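Local coordinates for protein tungsten-containing formylmethanofuran dehydrogenase 2 subunit C (Methanothermobacter wolfeii, PDB 5T5I) that forms the beta-helical subunit C of a tungsten-containing formylmethanofuran dehydrogenase, which probably reduces carbon dioxide to a formyl group on methanofuran, at residues Ile68-Val73 with Ile89-Val94; Ile107-Asn112 with Ile126-Asp131. All blocks are in the same frame, centred on the assembly; numbering follows the deposited sequence.

Contact 1: residues Ile68-Val73 with Ile89-Val94; sequences IIDGDV and IVRGNV
Two successive turns of a parallel beta-helix lie one over the other here, Ile69 beside Val90 on the inner face and Ile68 under the arm of Arg91 on the outer. The strand ends are joined by two nearly straight backbone bonds: Ile69 N donates to Ile89 O at 2.9 Å, and Ile69 O receives Arg91 N. Each strand then bends through an inverse gamma turn, centred on Asp70 and on Arg91, and the chains run on side by side through Gly71 and Gly92. Lacking a side chain, Gly92 brings its CA to 4.1 Å from the CA of Asp72.

Outside, Arg91 reaches across to the preceding turn, its chain extended from CG to NE. The CG2 methyl of Ile68 sits over the centre of one guanidinium face, 3.6 Å from CZ of Arg91, while Asp70 OD1 arrives at the guanidinium edge, in its plane. That salt bridge, Arg91 NH1 to Asp70 OD1 at 3.2 Å, meets the oxygen from well above the carboxylate plane, the two flat groups being turned 85° apart. Glu110 of the next turn also touches Arg91. Inside, Val73 CG2 packs 3.6 Å from Val90 CG1 and also meets Val94 CG1.

At the far corner Asp72 reaches across. With CG anti to its own N (chi1 -172°), its carboxylate swings toward the next turn, where OD1 takes the backbone N of Asn93 at 3.0 Å and, weakly, ND2 of the same residue. Asn93 OD1 in turn accepts Asn112 N, so polar side chains pass the bonding on from turn to turn. Asn93 O receives Val73 N, and a water donates to Asp72 OD2 at 2.6 Å while weakly accepting from Asn93 ND2.

Contact 2: residues Ile107-Asn112 with Ile126-Asp131; sequences ITVEGN and IEILGD
Asn112 and Asp131 form one step of a stack of Asn and Asp side chains at a corner of the beta-helix, just past the parallel strand pair 107-109 and 126-128. The Asn112 side chain leaves with CG anti to the carbonyl carbon (chi1 -51°), which carries OD1 toward the next turn; there it accepts Asp131 N at 2.8 Å in a nearly straight bond (170° at the hydrogen). Asp131 repeats this conformation and offers OD1 to Asn157 N.

Before the corner, Gly111 O takes Gly130 N from above the carbonyl plane, a bent bond, and Ile128 CG2, anti to its own N, comes to 3.6 Å from Gly111 O. Along the strands the regular bonds of the parallel pair run from Glu127 N to Ile107 O, Val109 N to Glu127 O and Leu129 N to Val109 O. On the buried side Val109 CB meets Ile128 CG1 at 4.2 Å, in line with the paired Ile107 and Ile126. On the outer side Leu129 and Glu110 run alongside each other in the same direction: Leu129 CD1 reaches 4.2 Å from Glu110 CG, and Leu129 CB rests 3.6 Å from Glu110 O.

Glu127, beside Thr108, holds out an extended chain whose OE1 bridges to Lys106 and OE2 bonds His155. Strand 106-109 sits between 87-90 and 125-128, whose next neighbour is 151-154.

In the fold
Contacts 1 and 2 come in series along the chain and occupy four successive turns of the same beta-helix, strands 66-69, 87-90, 106-109 and 125-128 running parallel on one of its sides. Their centres are 9 Å apart, and they touch directly, because strands 87-90 and 106-109 are neighbours: Val90 N bonds Thr108 O, and Gly92 O packs on Val109 CG1. Contact 1 lies nearer the N-terminal end, beside strand 3-8, whereas contact 2 is closer to the middle of the chain. A similar strand-and-corner course, with the bend differing between the two pairs, puts apolar residues inside and bonds polar corners turn to turn in these four turns.

Contact 1: residues Ile68-Val73 with Ile89-Val94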
loop_
_atom_site.group_PDB
_atom_site.type_symbol
_atom_site.label_atom_id
_atom_site.label_comp_id
_atom_site.label_asym_id
_atom_site.label_seq_id
_atom_site.Cartn_x
_atom_site.Cartn_y
_atom_site.Cartn_z
ATOM N N ILE C 68 60.646 -9.141 3.931
ATOM C CA ILE C 68 60.019 -8.395 2.845
ATOM C C ILE C 68 59.671 -9.391 1.751
ATOM O O ILE C 68 60.575 -9.993 1.171
ATOM C CB ILE C 68 60.925 -7.252 2.301
ATOM C CG1 ILE C 68 61.319 -6.276 3.444
ATOM C CG2 ILE C 68 60.217 -6.510 1.140
ATOM C CD1 ILE C 68 62.216 -5.090 3.047
ATOM N N ILE C 69 58.370 -9.553 1.449
ATOM C CA ILE C 69 57.934 -10.406 0.347
ATOM C C ILE C 69 57.782 -9.427 -0.801
ATOM O O ILE C 69 56.827 -8.646 -0.819
ATOM C CB ILE C 69 56.651 -11.208 0.649
ATOM C CG1 ILE C 69 56.866 -12.071 1.911
ATOM C CG2 ILE C 69 56.264 -12.064 -0.574
ATOM C CD1 ILE C 69 55.759 -13.006 2.283
ATOM N N ASP C 70 58.766 -9.400 -1.704
ATOM C CA ASP C 70 58.812 -8.426 -2.790
ATOM C C ASP C 70 58.013 -8.889 -4.004
ATOM O O ASP C 70 58.567 -9.085 -5.081
ATOM C CB ASP C 70 60.275 -8.095 -3.162
ATOM C CG ASP C 70 60.431 -6.858 -4.029
ATOM O OD1 ASP C 70 59.576 -5.949 -3.930
ATOM O OD2 ASP C 70 61.398 -6.803 -4.814
ATOM N N GLY C 71 56.704 -9.014 -3.821
ATOM C CA GLY C 71 55.818 -9.437 -4.889
ATOM C C GLY C 71 54.485 -9.961 -4.405
ATOM O O GLY C 71 54.225 -10.037 -3.202
ATOM N N ASP C 72 53.646 -10.345 -5.351
ATOM C CA ASP C 72 52.306 -10.835 -5.069
ATOM C C ASP C 72 52.298 -12.300 -4.608
ATOM O O ASP C 72 52.834 -13.167 -5.296
ATOM C CB ASP C 72 51.423 -10.642 -6.314
ATOM C CG ASP C 72 49.957 -10.937 -6.084
ATOM O OD1 ASP C 72 49.523 -10.910 -4.916
ATOM O OD2 ASP C 72 49.242 -11.175 -7.070
ATOM N N VAL C 73 51.663 -12.579 -3.448
ATOM C CA VAL C 73 51.535 -13.945 -2.928
ATOM C C VAL C 73 50.062 -14.255 -2.665
ATOM O O VAL C 73 49.692 -14.777 -1.603
ATOM C CB VAL C 73 52.478 -14.238 -1.727
ATOM C CG1 VAL C 73 53.919 -14.358 -2.194
ATOM C CG2 VAL C 73 52.359 -13.188 -0.626
ATOM N N ILE C 89 56.464 -7.442 5.681
ATOM C CA ILE C 89 55.869 -6.492 4.743
ATOM C C ILE C 89 55.607 -7.285 3.470
ATOM O O ILE C 89 56.541 -7.858 2.923
ATOM C CB ILE C 89 56.765 -5.238 4.480
ATOM C CG1 ILE C 89 56.960 -4.451 5.793
ATOM C CG2 ILE C 89 56.131 -4.336 3.384
ATOM C CD1 ILE C 89 57.771 -3.152 5.690
ATOM N N VAL C 90 54.360 -7.323 2.998
ATOM C CA VAL C 90 54.021 -8.025 1.755
ATOM C C VAL C 90 53.702 -6.975 0.688
ATOM O O VAL C 90 52.706 -6.264 0.824
ATOM C CB VAL C 90 52.869 -9.055 1.914
ATOM C CG1 VAL C 90 52.680 -9.849 0.620
ATOM C CG2 VAL C 90 53.131 -9.997 3.092
ATOM N N ARG C 91 54.539 -6.881 -0.374
ATOM C CA ARG C 91 54.343 -5.911 -1.467
ATOM C C ARG C 91 53.447 -6.540 -2.532
ATOM O O ARG C 91 53.857 -6.771 -3.669
ATOM C CB ARG C 91 55.694 -5.440 -2.054
ATOM C CG ARG C 91 56.530 -4.674 -1.044
ATOM C CD ARG C 91 57.880 -4.297 -1.592
ATOM N NE ARG C 91 58.672 -3.540 -0.621
ATOM C CZ ARG C 91 59.997 -3.395 -0.657
ATOM N NH1 ARG C 91 60.711 -3.952 -1.631
ATOM N NH2 ARG C 91 60.619 -2.696 0.286
ATOM N N GLY C 92 52.216 -6.806 -2.123
ATOM C CA GLY C 92 51.211 -7.454 -2.950
ATOM C C GLY C 92 50.103 -8.056 -2.108
ATOM O O GLY C 92 49.958 -7.708 -0.935
ATOM N N ASN C 93 49.336 -8.983 -2.687
ATOM C CA ASN C 93 48.213 -9.632 -1.992
ATOM C C ASN C 93 48.639 -10.886 -1.242
ATOM O O ASN C 93 49.709 -11.432 -1.509
ATOM C CB ASN C 93 47.105 -10.022 -2.982
ATOM C CG ASN C 93 46.710 -8.909 -3.926
ATOM O OD1 ASN C 93 46.232 -7.848 -3.499
ATOM N ND2 ASN C 93 46.897 -9.112 -5.218
ATOM N N VAL C 94 47.779 -11.340 -0.313
ATOM C CA VAL C 94 47.936 -12.586 0.465
ATOM C C VAL C 94 46.623 -13.360 0.411
ATOM O O VAL C 94 45.571 -12.753 0.229
ATOM C CB VAL C 94 48.380 -12.381 1.940
ATOM C CG1 VAL C 94 49.754 -11.730 2.032
ATOM C CG2 VAL C 94 47.351 -11.594 2.746
HETATM O O HOH W 1 46.717 -11.082 -7.807
#

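Contact 2: residues Ile107-Asn112 with Ile126-Asp131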
loop_
_atom_site.group_PDB
_atom_site.type_symbol
_atom_site.label_atom_id
_atom_site.label_comp_id
_atom_site.label_asym_id
_atom_site.label_seq_id
_atom_site.Cartn_x
_atom_site.Cartn_y
_atom_site.Cartn_z
ATOM N N ILE C 107 52.548 -7.050 10.837
ATOM C CA ILE C 107 52.401 -7.488 9.446
ATOM C C ILE C 107 51.728 -6.358 8.663
ATOM O O ILE C 107 50.660 -5.889 9.065
ATOM C CB ILE C 107 51.586 -8.798 9.281
ATOM C CG1 ILE C 107 52.190 -9.949 10.108
ATOM C CG2 ILE C 107 51.489 -9.184 7.783
ATOM C CD1 ILE C 107 51.343 -11.202 10.148
ATOM N N THR C 108 52.323 -5.963 7.525
ATOM C CA THR C 108 51.735 -4.981 6.618
ATOM C C THR C 108 51.493 -5.694 5.289
ATOM O O THR C 108 52.420 -6.272 4.747
ATOM C CB THR C 108 52.628 -3.734 6.440
ATOM O OG1 THR C 108 52.839 -3.135 7.714
ATOM C CG2 THR C 108 51.999 -2.687 5.518
ATOM N N VAL C 109 50.251 -5.683 4.795
ATOM C CA VAL C 109 49.885 -6.245 3.493
ATOM C C VAL C 109 49.549 -5.043 2.617
ATOM O O VAL C 109 48.595 -4.327 2.921
ATOM C CB VAL C 109 48.689 -7.226 3.585
ATOM C CG1 VAL C 109 48.250 -7.703 2.189
ATOM C CG2 VAL C 109 49.025 -8.415 4.488
ATOM N N GLU C 110 50.336 -4.798 1.559
ATOM C CA GLU C 110 50.097 -3.637 0.685
ATOM C C GLU C 110 48.885 -3.805 -0.235
ATOM O O GLU C 110 48.304 -2.802 -0.651
ATOM C CB GLU C 110 51.343 -3.260 -0.111
ATOM C CG GLU C 110 52.437 -2.769 0.809
ATOM C CD GLU C 110 53.713 -2.291 0.157
ATOM O OE1 GLU C 110 54.672 -2.057 0.920
ATOM O OE2 GLU C 110 53.767 -2.152 -1.088
ATOM N N GLY C 111 48.522 -5.050 -0.539
ATOM C CA GLY C 111 47.365 -5.367 -1.367
ATOM C C GLY C 111 46.190 -5.844 -0.540
ATOM O O GLY C 111 45.967 -5.356 0.573
ATOM N N ASN C 112 45.446 -6.825 -1.069
ATOM C CA ASN C 112 44.286 -7.417 -0.398
ATOM C C ASN C 112 44.662 -8.663 0.411
ATOM O O ASN C 112 45.713 -9.264 0.184
ATOM C CB ASN C 112 43.204 -7.791 -1.416
ATOM C CG ASN C 112 42.840 -6.664 -2.346
ATOM O OD1 ASN C 112 42.601 -5.533 -1.908
ATOM N ND2 ASN C 112 42.849 -6.921 -3.650
ATOM N N ILE C 126 48.262 -5.871 12.639
ATOM C CA ILE C 126 48.065 -6.254 11.240
ATOM C C ILE C 126 47.522 -5.013 10.554
ATOM O O ILE C 126 46.569 -4.409 11.054
ATOM C CB ILE C 126 47.090 -7.446 11.059
ATOM C CG1 ILE C 126 47.675 -8.719 11.714
ATOM C CG2 ILE C 126 46.794 -7.695 9.550
ATOM C CD1 ILE C 126 46.713 -9.885 11.810
ATOM N N GLU C 127 48.104 -4.636 9.416
ATOM C CA GLU C 127 47.648 -3.485 8.638
ATOM C C GLU C 127 47.484 -3.931 7.186
ATOM O O GLU C 127 48.447 -4.397 6.590
ATOM C CB GLU C 127 48.635 -2.311 8.751
ATOM C CG GLU C 127 48.090 -1.041 8.131
ATOM C CD GLU C 127 48.778 0.236 8.575
ATOM O OE1 GLU C 127 49.985 0.190 8.908
ATOM O OE2 GLU C 127 48.103 1.289 8.587
ATOM N N ILE C 128 46.252 -3.861 6.645
ATOM C CA ILE C 128 45.940 -4.274 5.268
ATOM C C ILE C 128 45.574 -3.004 4.512
ATOM O O ILE C 128 44.591 -2.358 4.869
ATOM C CB ILE C 128 44.812 -5.341 5.259
ATOM C CG1 ILE C 128 45.289 -6.636 5.978
ATOM C CG2 ILE C 128 44.353 -5.673 3.829
ATOM C CD1 ILE C 128 44.186 -7.485 6.559
ATOM N N LEU C 129 46.380 -2.615 3.514
ATOM C CA LEU C 129 46.132 -1.371 2.769
ATOM C C LEU C 129 45.010 -1.510 1.719
ATOM O O LEU C 129 44.404 -0.496 1.352
ATOM C CB LEU C 129 47.415 -0.793 2.148
ATOM C CG LEU C 129 48.632 -0.633 3.076
ATOM C CD1 LEU C 129 49.787 0.036 2.350
ATOM C CD2 LEU C 129 48.292 0.180 4.321
ATOM N N GLY C 130 44.724 -2.738 1.284
ATOM C CA GLY C 130 43.628 -3.034 0.368
ATOM C C GLY C 130 42.384 -3.483 1.113
ATOM O O GLY C 130 42.110 -3.016 2.230
ATOM N N ASP C 131 41.629 -4.404 0.505
ATOM C CA ASP C 131 40.409 -4.973 1.081
ATOM C C ASP C 131 40.717 -6.278 1.846
ATOM O O ASP C 131 41.744 -6.908 1.596
ATOM C CB ASP C 131 39.387 -5.311 -0.031
ATOM C CG ASP C 131 38.957 -4.146 -0.891
ATOM O OD1 ASP C 131 38.833 -3.018 -0.352
ATOM O OD2 ASP C 131 38.681 -4.369 -2.085
#